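PDB 2I2X: methanol--corrinoid protein co-methyltransferase from Methanosarcina barkeri, which transfers the methyl group of methanol to the cob(I)amide cofactor bound to its partner protein MtaC, during methanogenesis from methanol. Local coordinates for residues 58-61 against 62-66; 99-102 against 103-107; 375-378 against 379-382. All coordinates share one frame; numbering follows the deposited sequence.

In the fold
Each contact joins successive turns of a single helix, so none closes a long loop; they follow one another along the chain and neither nest nor cross. Interaction 1 lies in helix 55-76, between the parallel strands 40-43 and 80-86, and interaction 2 in helix 95-116, between strands 80-86 and 119-126. Since both helices connect adjacent parallel strands, both fit the helical outer layer of the TIM barrel. The two centres lie about 9 Å apart, and the helices pack directly, with Tyr62 CD2 3.4 Å from Val101 CG1. Interaction 3, in helix 372-383, is on the opposite side of the chain's centre, about 42 Å from interaction 1 between centres, and packs on helices 240-259, 273-280 and 389-409.

Interaction 1 (58-61 against 62-66); sequences LIKE and YERIT
Lys60 and Arg64, one helical turn apart, pass each other at a slant, with Lys60 CE 3.9 Å from Arg64 NE and Lys60 CG over one face of the guanidinium. The lysine chain bends at chi2 (56°), whereas the arginine runs extended from CG to NE. Lys60 NZ and Arg64 NE both form salt bridges to His258 OXT of a neighbouring chain, so the two bases converge on one carboxylate.

Glu61 approaches the same arginine through a water, 2.6 Å from Glu61 OE1 and 2.7 Å from Arg64 NH1, the latter bond weak; Glu61 OE1 also forms a salt bridge with Arg48. On another side of the helix Leu58 and Tyr62 run side by side and point the same way. Leu58 CD1 meets Tyr62 CE2 at 3.8 Å, and the CG of Leu58, anti to the backbone N (chi1 -158°), brings the methyl there. Backbone bonds hold the spacing: Tyr62 N to Leu58 O is 3.1 Å and nearly straight (167°), and Ile65 N reaches Glu61 O at 2.9 Å.

The segment belongs to the beta-alpha-beta unit of strand 40-43, helix 55-76 and strand 80-86. Tyr62 packs on Thr85 of that second strand and Met91 of helix 89-93, while Ile59 and Glu63 lean on helix 95-116.

Interaction 2 (99-102 against 103-107); sequences AEVA and HAQKT
The carbonyl oxygen of His103, a residue whose own N is hydrogen-bonded back to Ala99 O at 2.9 Å, accepts two bonds from Thr107: one from OG1 at 2.8 Å and one from N at 3.1 Å. They arrive from opposite faces of the carbonyl plane, the hydroxyl tilted 33° out of it. This doubled hold, in which a threonine hydroxyl turns back onto the carbonyl four residues earlier, occurs within helix 95-116, the longer of the two helices between parallel strands 80-86 and 119-126 in the TIM barrel.

The same i to i+4 spacing recurs in the backbone. Gln105 N to Val101 O is 2.9 Å, with an N-H...O angle of 168°, and Lys106 N meets Ala102 O at 3.0 Å with nearly the same straightness.

Among the side chains, Val101 and Gln105 carry the contact: they lie alongside each other and point the same way. The CG of Gln105 stands anti to its carbonyl carbon (chi1 -65°), and the chain beyond is extended, which lays the amide next to the valine. Gln105 NE2 is hydrogen-bonded to Thr85 OG1, and a weak hydrogen bond links Gln105 OE1 and Thr66 OG1 of helix 55-76; the Thr85 bond, with the weaker one to Thr66, probably helps set the rotation of the amide. At the other polar ends, Glu100 salt-bridges Lys55 and Lys106 does so with Asp159. The nearest side-chain approach of the valine-glutamine pair is Val101 CG1 to Gln105 NE2, 3.5 Å.

Interaction 3 (375-378 against 379-382); sequences AYRV and GQSI
Helix 372-383 belongs to the helix-rich C-terminal part of the chain, consistent with the helix bundle that accompanies the TIM barrel in this protein. Here two turns of the helix meet, and polar contacts gather on the carbonyl oxygen of Val378. Ser381 OG donates to it at 2.8 Å, in the carbonyl plane and on a lone pair, while Ile382 N adds a bond of 3.2 Å; a weak third comes from Ser381 N. The hydroxyl of Ser381 is placed for this by chi1 of 79°, which sets OG between the backbone N and the carbonyl carbon. Gly379 N makes the straightest backbone bond, 2.8 Å to Ala375 O at 169°.

The apolar side of the contact is Ile382 CD1, 4.1 Å from Val378 CG1. Ile382 also packs on Ile275 of helix 273-280 and on Ala251 of helix 240-259, whereas Val378 touches Ile403 of helix 389-409. Arg377 bridges to Glu399 and Glu406 of that last helix, tying the two helices by charge.

Tyr376 and Gln380 form a separate pair. The tyrosine hydroxyl is hydrogen-bonded to Tyr11 O, which pins the far end of the ring. The amide plane is turned 56° from the ring, and Gln380 NE2 lies at the ring's edge, near its plane, 3.5 Å from Tyr376 CE1.

Interaction 1 (58-61 against 62-66)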
ATOM      1  N   LEU A  58       5.463 -12.396  19.648  1.00 22.86           N
ATOM      2  CA  LEU A  58       4.267 -12.468  18.830  1.00 21.16           C
ATOM      3  C   LEU A  58       3.132 -11.589  19.354  1.00 20.40           C
ATOM      4  O   LEU A  58       2.573 -10.779  18.614  1.00 19.80           O
ATOM      5  CB  LEU A  58       3.806 -13.914  18.749  1.00 21.01           C
ATOM      6  CG  LEU A  58       2.929 -14.264  17.560  1.00 20.32           C
ATOM      7  CD1 LEU A  58       3.507 -13.720  16.256  1.00 19.67           C
ATOM      8  CD2 LEU A  58       2.733 -15.769  17.477  1.00 20.58           C
ATOM      9  N   ILE A  59       2.799 -11.770  20.630  1.00 19.43           N
ATOM     10  CA  ILE A  59       1.836 -10.932  21.338  1.00 18.68           C
ATOM     11  C   ILE A  59       2.212  -9.455  21.214  1.00 18.17           C
ATOM     12  O   ILE A  59       1.364  -8.598  20.970  1.00 18.29           O
ATOM     13  CB  ILE A  59       1.746 -11.333  22.829  1.00 18.71           C
ATOM     14  CG1 ILE A  59       1.022 -12.678  22.966  1.00 18.92           C
ATOM     15  CG2 ILE A  59       1.065 -10.234  23.646  1.00 18.02           C
ATOM     16  CD1 ILE A  59       1.053 -13.324  24.375  1.00 17.46           C
ATOM     17  N   LYS A  60       3.497  -9.177  21.344  1.00 17.46           N
ATOM     18  CA  LYS A  60       4.012  -7.824  21.216  1.00 17.38           C
ATOM     19  C   LYS A  60       3.751  -7.221  19.820  1.00 16.40           C
ATOM     20  O   LYS A  60       3.241  -6.106  19.711  1.00 16.22           O
ATOM     21  CB  LYS A  60       5.508  -7.800  21.584  1.00 17.29           C
ATOM     22  CG  LYS A  60       6.131  -6.437  21.617  1.00 19.62           C
ATOM     23  CD  LYS A  60       5.394  -5.528  22.559  1.00 25.82           C
ATOM     24  CE  LYS A  60       6.076  -4.163  22.646  1.00 30.02           C
ATOM     25  NZ  LYS A  60       5.288  -3.264  23.557  1.00 33.45           N
ATOM     26  N   GLU A  61       4.097  -7.965  18.774  1.00 15.51           N
ATOM     27  CA  GLU A  61       3.904  -7.518  17.402  1.00 15.21           C
ATOM     28  C   GLU A  61       2.421  -7.179  17.150  1.00 14.67           C
ATOM     29  O   GLU A  61       2.117  -6.120  16.580  1.00 14.39           O
ATOM     30  CB  GLU A  61       4.415  -8.573  16.422  1.00 15.15           C
ATOM     31  CG  GLU A  61       4.342  -8.200  14.960  1.00 16.77           C
ATOM     32  CD  GLU A  61       5.659  -7.637  14.430  1.00 21.78           C
ATOM     33  OE1 GLU A  61       6.315  -6.863  15.179  1.00 22.83           O
ATOM     34  OE2 GLU A  61       6.036  -7.959  13.261  1.00 21.63           O
ATOM     35  N   TYR A  62       1.520  -8.057  17.606  1.00 13.18           N
ATOM     36  CA  TYR A  62       0.093  -7.842  17.449  1.00 12.17           C
ATOM     37  C   TYR A  62      -0.402  -6.644  18.249  1.00 12.34           C
ATOM     38  O   TYR A  62      -1.329  -5.947  17.821  1.00 12.12           O
ATOM     39  CB  TYR A  62      -0.725  -9.102  17.780  1.00 11.23           C
ATOM     40  CG  TYR A  62      -0.689 -10.163  16.707  1.00  9.65           C
ATOM     41  CD1 TYR A  62      -1.253  -9.938  15.449  1.00 10.08           C
ATOM     42  CD2 TYR A  62      -0.131 -11.407  16.961  1.00  9.02           C
ATOM     43  CE1 TYR A  62      -1.241 -10.929  14.450  1.00 10.60           C
ATOM     44  CE2 TYR A  62      -0.098 -12.414  15.983  1.00 11.05           C
ATOM     45  CZ  TYR A  62      -0.658 -12.168  14.721  1.00 11.55           C
ATOM     46  OH  TYR A  62      -0.620 -13.152  13.764  1.00  8.43           O
ATOM     47  N   GLU A  63       0.207  -6.399  19.405  1.00 12.39           N
ATOM     48  CA  GLU A  63      -0.093  -5.179  20.145  1.00 12.56           C
ATOM     49  C   GLU A  63       0.303  -3.954  19.349  1.00 12.06           C
ATOM     50  O   GLU A  63      -0.411  -2.952  19.344  1.00 12.54           O
ATOM     51  CB  GLU A  63       0.581  -5.172  21.508  1.00 12.40           C
ATOM     52  CG  GLU A  63      -0.189  -6.018  22.488  1.00 15.60           C
ATOM     53  CD  GLU A  63       0.384  -6.026  23.885  1.00 17.62           C
ATOM     54  OE1 GLU A  63       1.614  -6.054  24.052  1.00 19.81           O
ATOM     55  OE2 GLU A  63      -0.418  -6.032  24.835  1.00 19.42           O
ATOM     56  N   ARG A  64       1.428  -4.028  18.662  1.00 11.70           N
ATOM     57  CA  ARG A  64       1.874  -2.877  17.898  1.00 12.12           C
ATOM     58  C   ARG A  64       0.915  -2.643  16.732  1.00 11.48           C
ATOM     59  O   ARG A  64       0.559  -1.496  16.448  1.00 10.88           O
ATOM     60  CB  ARG A  64       3.313  -3.065  17.404  1.00 12.98           C
ATOM     61  CG  ARG A  64       4.359  -2.839  18.477  1.00 15.13           C
ATOM     62  CD  ARG A  64       5.725  -3.356  18.047  1.00 20.63           C
ATOM     63  NE  ARG A  64       6.708  -2.923  19.027  1.00 26.59           N
ATOM     64  CZ  ARG A  64       8.001  -3.230  19.034  1.00 29.31           C
ATOM     65  NH1 ARG A  64       8.520  -4.014  18.093  1.00 29.90           N
ATOM     66  NH2 ARG A  64       8.774  -2.725  20.003  1.00 29.54           N
ATOM     67  N   ILE A  65       0.490  -3.742  16.096  1.00 10.69           N
ATOM     68  CA  ILE A  65      -0.408  -3.701  14.946  1.00 10.21           C
ATOM     69  C   ILE A  65      -1.717  -3.037  15.388  1.00 10.29           C
ATOM     70  O   ILE A  65      -2.200  -2.098  14.739  1.00 10.29           O
ATOM     71  CB  ILE A  65      -0.653  -5.128  14.351  1.00 10.05           C
ATOM     72  CG1 ILE A  65       0.597  -5.648  13.615  1.00  9.68           C
ATOM     73  CG2 ILE A  65      -1.816  -5.125  13.400  1.00  8.63           C
ATOM     74  CD1 ILE A  65       0.628  -7.187  13.423  1.00  3.05           C
ATOM     75  N   THR A  66      -2.236  -3.491  16.531  1.00  9.77           N
ATOM     76  CA  THR A  66      -3.532  -3.086  17.010  1.00  9.50           C
ATOM     77  C   THR A  66      -3.496  -1.615  17.387  1.00  9.85           C
ATOM     78  O   THR A  66      -4.373  -0.837  16.990  1.00 10.60           O
ATOM     79  CB  THR A  66      -3.997  -3.940  18.210  1.00  9.39           C
ATOM     80  OG1 THR A  66      -3.878  -5.327  17.884  1.00 10.13           O
ATOM     81  CG2 THR A  66      -5.439  -3.648  18.558  1.00  7.59           C
TER
HETATM   82  O   HOH W   1       7.149  -6.292  17.623  1.00 17.22           O

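Interaction 2 (99-102 against 103-107)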
ATOM      1  N   ALA A  99      -5.449 -17.482  21.873  1.00 17.04           N
ATOM      2  CA  ALA A  99      -6.292 -16.860  22.905  1.00 16.73           C
ATOM      3  C   ALA A  99      -5.643 -15.590  23.468  1.00 16.43           C
ATOM      4  O   ALA A  99      -6.306 -14.587  23.701  1.00 16.53           O
ATOM      5  CB  ALA A  99      -6.565 -17.839  24.022  1.00 16.17           C
ATOM      6  N   GLU A 100      -4.340 -15.646  23.680  1.00 15.91           N
ATOM      7  CA  GLU A 100      -3.664 -14.578  24.359  1.00 16.14           C
ATOM      8  C   GLU A 100      -3.403 -13.407  23.427  1.00 15.52           C
ATOM      9  O   GLU A 100      -3.456 -12.256  23.853  1.00 15.49           O
ATOM     10  CB  GLU A 100      -2.379 -15.074  25.012  1.00 16.43           C
ATOM     11  CG  GLU A 100      -2.627 -15.796  26.313  1.00 18.29           C
ATOM     12  CD  GLU A 100      -1.346 -16.335  26.928  1.00 22.77           C
ATOM     13  OE1 GLU A 100      -0.389 -15.543  27.163  1.00 24.03           O
ATOM     14  OE2 GLU A 100      -1.305 -17.561  27.185  1.00 24.84           O
ATOM     15  N   VAL A 101      -3.150 -13.692  22.158  1.00 14.61           N
ATOM     16  CA  VAL A 101      -3.157 -12.623  21.174  1.00 14.09           C
ATOM     17  C   VAL A 101      -4.546 -11.962  21.140  1.00 13.40           C
ATOM     18  O   VAL A 101      -4.663 -10.736  21.161  1.00 12.44           O
ATOM     19  CB  VAL A 101      -2.735 -13.114  19.778  1.00 14.55           C
ATOM     20  CG1 VAL A 101      -2.933 -12.008  18.735  1.00 12.80           C
ATOM     21  CG2 VAL A 101      -1.288 -13.617  19.795  1.00 12.88           C
ATOM     22  N   ALA A 102      -5.590 -12.779  21.137  1.00 13.09           N
ATOM     23  CA  ALA A 102      -6.955 -12.259  21.102  1.00 13.48           C
ATOM     24  C   ALA A 102      -7.151 -11.321  22.267  1.00 13.84           C
ATOM     25  O   ALA A 102      -7.736 -10.250  22.124  1.00 14.17           O
ATOM     26  CB  ALA A 102      -7.984 -13.397  21.160  1.00 13.12           C
ATOM     27  N   HIS A 103      -6.640 -11.718  23.424  1.00 14.10           N
ATOM     28  CA  HIS A 103      -6.879 -10.951  24.635  1.00 14.46           C
ATOM     29  C   HIS A 103      -6.109  -9.630  24.610  1.00 14.12           C
ATOM     30  O   HIS A 103      -6.627  -8.586  24.994  1.00 14.30           O
ATOM     31  CB  HIS A 103      -6.558 -11.779  25.892  1.00 14.15           C
ATOM     32  CG  HIS A 103      -7.031 -11.138  27.155  1.00 15.64           C
ATOM     33  ND1 HIS A 103      -6.249 -10.261  27.880  1.00 16.83           N
ATOM     34  CD2 HIS A 103      -8.222 -11.211  27.802  1.00 16.90           C
ATOM     35  CE1 HIS A 103      -6.934  -9.839  28.931  1.00 18.47           C
ATOM     36  NE2 HIS A 103      -8.136 -10.394  28.901  1.00 17.37           N
ATOM     37  N   ALA A 104      -4.874  -9.685  24.146  1.00 13.63           N
ATOM     38  CA  ALA A 104      -4.056  -8.505  24.107  1.00 14.07           C
ATOM     39  C   ALA A 104      -4.627  -7.489  23.125  1.00 14.59           C
ATOM     40  O   ALA A 104      -4.621  -6.289  23.423  1.00 15.62           O
ATOM     41  CB  ALA A 104      -2.637  -8.865  23.755  1.00 13.83           C
ATOM     42  N   GLN A 105      -5.122  -7.965  21.971  1.00 14.48           N
ATOM     43  CA  GLN A 105      -5.763  -7.097  20.951  1.00 13.70           C
ATOM     44  C   GLN A 105      -7.040  -6.432  21.476  1.00 13.77           C
ATOM     45  O   GLN A 105      -7.183  -5.207  21.385  1.00 13.97           O
ATOM     46  CB  GLN A 105      -6.066  -7.873  19.672  1.00 13.44           C
ATOM     47  CG  GLN A 105      -4.846  -8.379  18.928  1.00 11.29           C
ATOM     48  CD  GLN A 105      -5.167  -8.809  17.501  1.00 11.60           C
ATOM     49  OE1 GLN A 105      -5.074  -8.006  16.562  1.00 12.74           O
ATOM     50  NE2 GLN A 105      -5.516 -10.074  17.322  1.00  5.69           N
ATOM     51  N   LYS A 106      -7.951  -7.227  22.050  1.00 13.35           N
ATOM     52  CA  LYS A 106      -9.227  -6.693  22.563  1.00 12.90           C
ATOM     53  C   LYS A 106      -9.048  -5.644  23.661  1.00 13.05           C
ATOM     54  O   LYS A 106      -9.839  -4.681  23.746  1.00 12.98           O
ATOM     55  CB  LYS A 106     -10.167  -7.805  23.066  1.00 12.69           C
ATOM     56  CG  LYS A 106     -11.631  -7.353  23.180  1.00 12.31           C
ATOM     57  CD  LYS A 106     -12.073  -6.804  21.792  1.00 14.27           C
ATOM     58  CE  LYS A 106     -13.542  -6.727  21.640  1.00 15.70           C
ATOM     59  NZ  LYS A 106     -14.168  -8.091  21.478  1.00 16.62           N
ATOM     60  N   THR A 107      -8.026  -5.838  24.498  1.00 12.73           N
ATOM     61  CA  THR A 107      -7.725  -4.918  25.588  1.00 12.76           C
ATOM     62  C   THR A 107      -7.473  -3.513  25.014  1.00 13.31           C
ATOM     63  O   THR A 107      -8.054  -2.537  25.476  1.00 13.09           O
ATOM     64  CB  THR A 107      -6.510  -5.405  26.452  1.00 12.87           C
ATOM     65  OG1 THR A 107      -6.792  -6.688  27.051  1.00 13.16           O
ATOM     66  CG2 THR A 107      -6.153  -4.381  27.537  1.00 11.11           C
TER

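Interaction 3 (375-378 against 379-382)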
ATOM      1  N   ALA A 375     -24.009 -13.144 -10.698  1.00  9.00           N
ATOM      2  CA  ALA A 375     -23.856 -13.865  -9.452  1.00  9.78           C
ATOM      3  C   ALA A 375     -25.233 -14.371  -8.954  1.00 10.06           C
ATOM      4  O   ALA A 375     -25.358 -15.522  -8.497  1.00 10.67           O
ATOM      5  CB  ALA A 375     -23.177 -12.990  -8.420  1.00  8.82           C
ATOM      6  N   TYR A 376     -26.250 -13.517  -9.068  1.00  9.76           N
ATOM      7  CA  TYR A 376     -27.608 -13.828  -8.631  1.00  9.55           C
ATOM      8  C   TYR A 376     -28.139 -15.015  -9.444  1.00  9.58           C
ATOM      9  O   TYR A 376     -28.734 -15.945  -8.899  1.00 10.06           O
ATOM     10  CB  TYR A 376     -28.525 -12.602  -8.804  1.00  8.66           C
ATOM     11  CG  TYR A 376     -29.929 -12.816  -8.301  1.00  7.40           C
ATOM     12  CD1 TYR A 376     -30.944 -13.321  -9.147  1.00  7.19           C
ATOM     13  CD2 TYR A 376     -30.248 -12.539  -6.969  1.00  4.99           C
ATOM     14  CE1 TYR A 376     -32.258 -13.553  -8.648  1.00  6.42           C
ATOM     15  CE2 TYR A 376     -31.535 -12.739  -6.462  1.00  4.54           C
ATOM     16  CZ  TYR A 376     -32.538 -13.252  -7.282  1.00  6.62           C
ATOM     17  OH  TYR A 376     -33.790 -13.438  -6.721  1.00  5.91           O
ATOM     18  N   ARG A 377     -27.912 -14.968 -10.747  1.00  9.34           N
ATOM     19  CA  ARG A 377     -28.350 -16.019 -11.658  1.00  9.61           C
ATOM     20  C   ARG A 377     -27.703 -17.365 -11.264  1.00  9.95           C
ATOM     21  O   ARG A 377     -28.394 -18.393 -11.197  1.00 10.08           O
ATOM     22  CB  ARG A 377     -28.034 -15.618 -13.100  1.00  8.92           C
ATOM     23  CG  ARG A 377     -28.372 -16.627 -14.156  1.00  9.43           C
ATOM     24  CD  ARG A 377     -28.024 -16.127 -15.560  1.00 11.65           C
ATOM     25  NE  ARG A 377     -27.995 -17.205 -16.558  1.00 13.53           N
ATOM     26  CZ  ARG A 377     -27.792 -17.028 -17.873  1.00 15.17           C
ATOM     27  NH1 ARG A 377     -27.586 -15.815 -18.378  1.00 13.86           N
ATOM     28  NH2 ARG A 377     -27.773 -18.077 -18.693  1.00 15.21           N
ATOM     29  N   VAL A 378     -26.404 -17.347 -10.961  1.00  9.71           N
ATOM     30  CA  VAL A 378     -25.722 -18.546 -10.505  1.00 10.02           C
ATOM     31  C   VAL A 378     -26.321 -18.980  -9.192  1.00 10.33           C
ATOM     32  O   VAL A 378     -26.563 -20.148  -8.993  1.00 10.20           O
ATOM     33  CB  VAL A 378     -24.208 -18.354 -10.372  1.00 10.46           C
ATOM     34  CG1 VAL A 378     -23.563 -19.549  -9.644  1.00  9.51           C
ATOM     35  CG2 VAL A 378     -23.578 -18.144 -11.750  1.00  9.89           C
ATOM     36  N   GLY A 379     -26.611 -18.016  -8.323  1.00 11.48           N
ATOM     37  CA  GLY A 379     -27.450 -18.242  -7.141  1.00 11.64           C
ATOM     38  C   GLY A 379     -28.727 -19.054  -7.412  1.00 12.12           C
ATOM     39  O   GLY A 379     -29.011 -20.014  -6.669  1.00 12.41           O
ATOM     40  N   GLN A 380     -29.487 -18.678  -8.451  1.00 11.71           N
ATOM     41  CA  GLN A 380     -30.772 -19.333  -8.768  1.00 11.99           C
ATOM     42  C   GLN A 380     -30.570 -20.794  -9.212  1.00 12.06           C
ATOM     43  O   GLN A 380     -31.420 -21.668  -8.953  1.00 11.75           O
ATOM     44  CB  GLN A 380     -31.549 -18.588  -9.867  1.00 11.48           C
ATOM     45  CG  GLN A 380     -32.217 -17.304  -9.433  1.00 11.35           C
ATOM     46  CD  GLN A 380     -32.687 -16.448 -10.613  1.00 11.01           C
ATOM     47  OE1 GLN A 380     -31.940 -16.208 -11.572  1.00  9.96           O
ATOM     48  NE2 GLN A 380     -33.920 -15.964 -10.534  1.00  8.75           N
ATOM     49  N   SER A 381     -29.439 -21.046  -9.863  1.00 11.65           N
ATOM     50  CA  SER A 381     -29.181 -22.346 -10.427  1.00 11.86           C
ATOM     51  C   SER A 381     -28.806 -23.296  -9.300  1.00 12.48           C
ATOM     52  O   SER A 381     -29.017 -24.517  -9.399  1.00 13.37           O
ATOM     53  CB  SER A 381     -28.082 -22.273 -11.492  1.00 11.47           C
ATOM     54  OG  SER A 381     -26.804 -22.213 -10.899  1.00 10.94           O
ATOM     55  N   ILE A 382     -28.279 -22.740  -8.218  1.00 12.04           N
ATOM     56  CA  ILE A 382     -27.966 -23.542  -7.044  1.00 12.08           C
ATOM     57  C   ILE A 382     -29.218 -23.954  -6.265  1.00 12.85           C
ATOM     58  O   ILE A 382     -29.373 -25.126  -5.922  1.00 13.08           O
ATOM     59  CB  ILE A 382     -26.974 -22.793  -6.113  1.00 12.42           C
ATOM     60  CG1 ILE A 382     -25.628 -22.599  -6.860  1.00 11.44           C
ATOM     61  CG2 ILE A 382     -26.838 -23.505  -4.722  1.00  9.82           C
ATOM     62  CD1 ILE A 382     -24.727 -21.572  -6.251  1.00  5.96           C
TER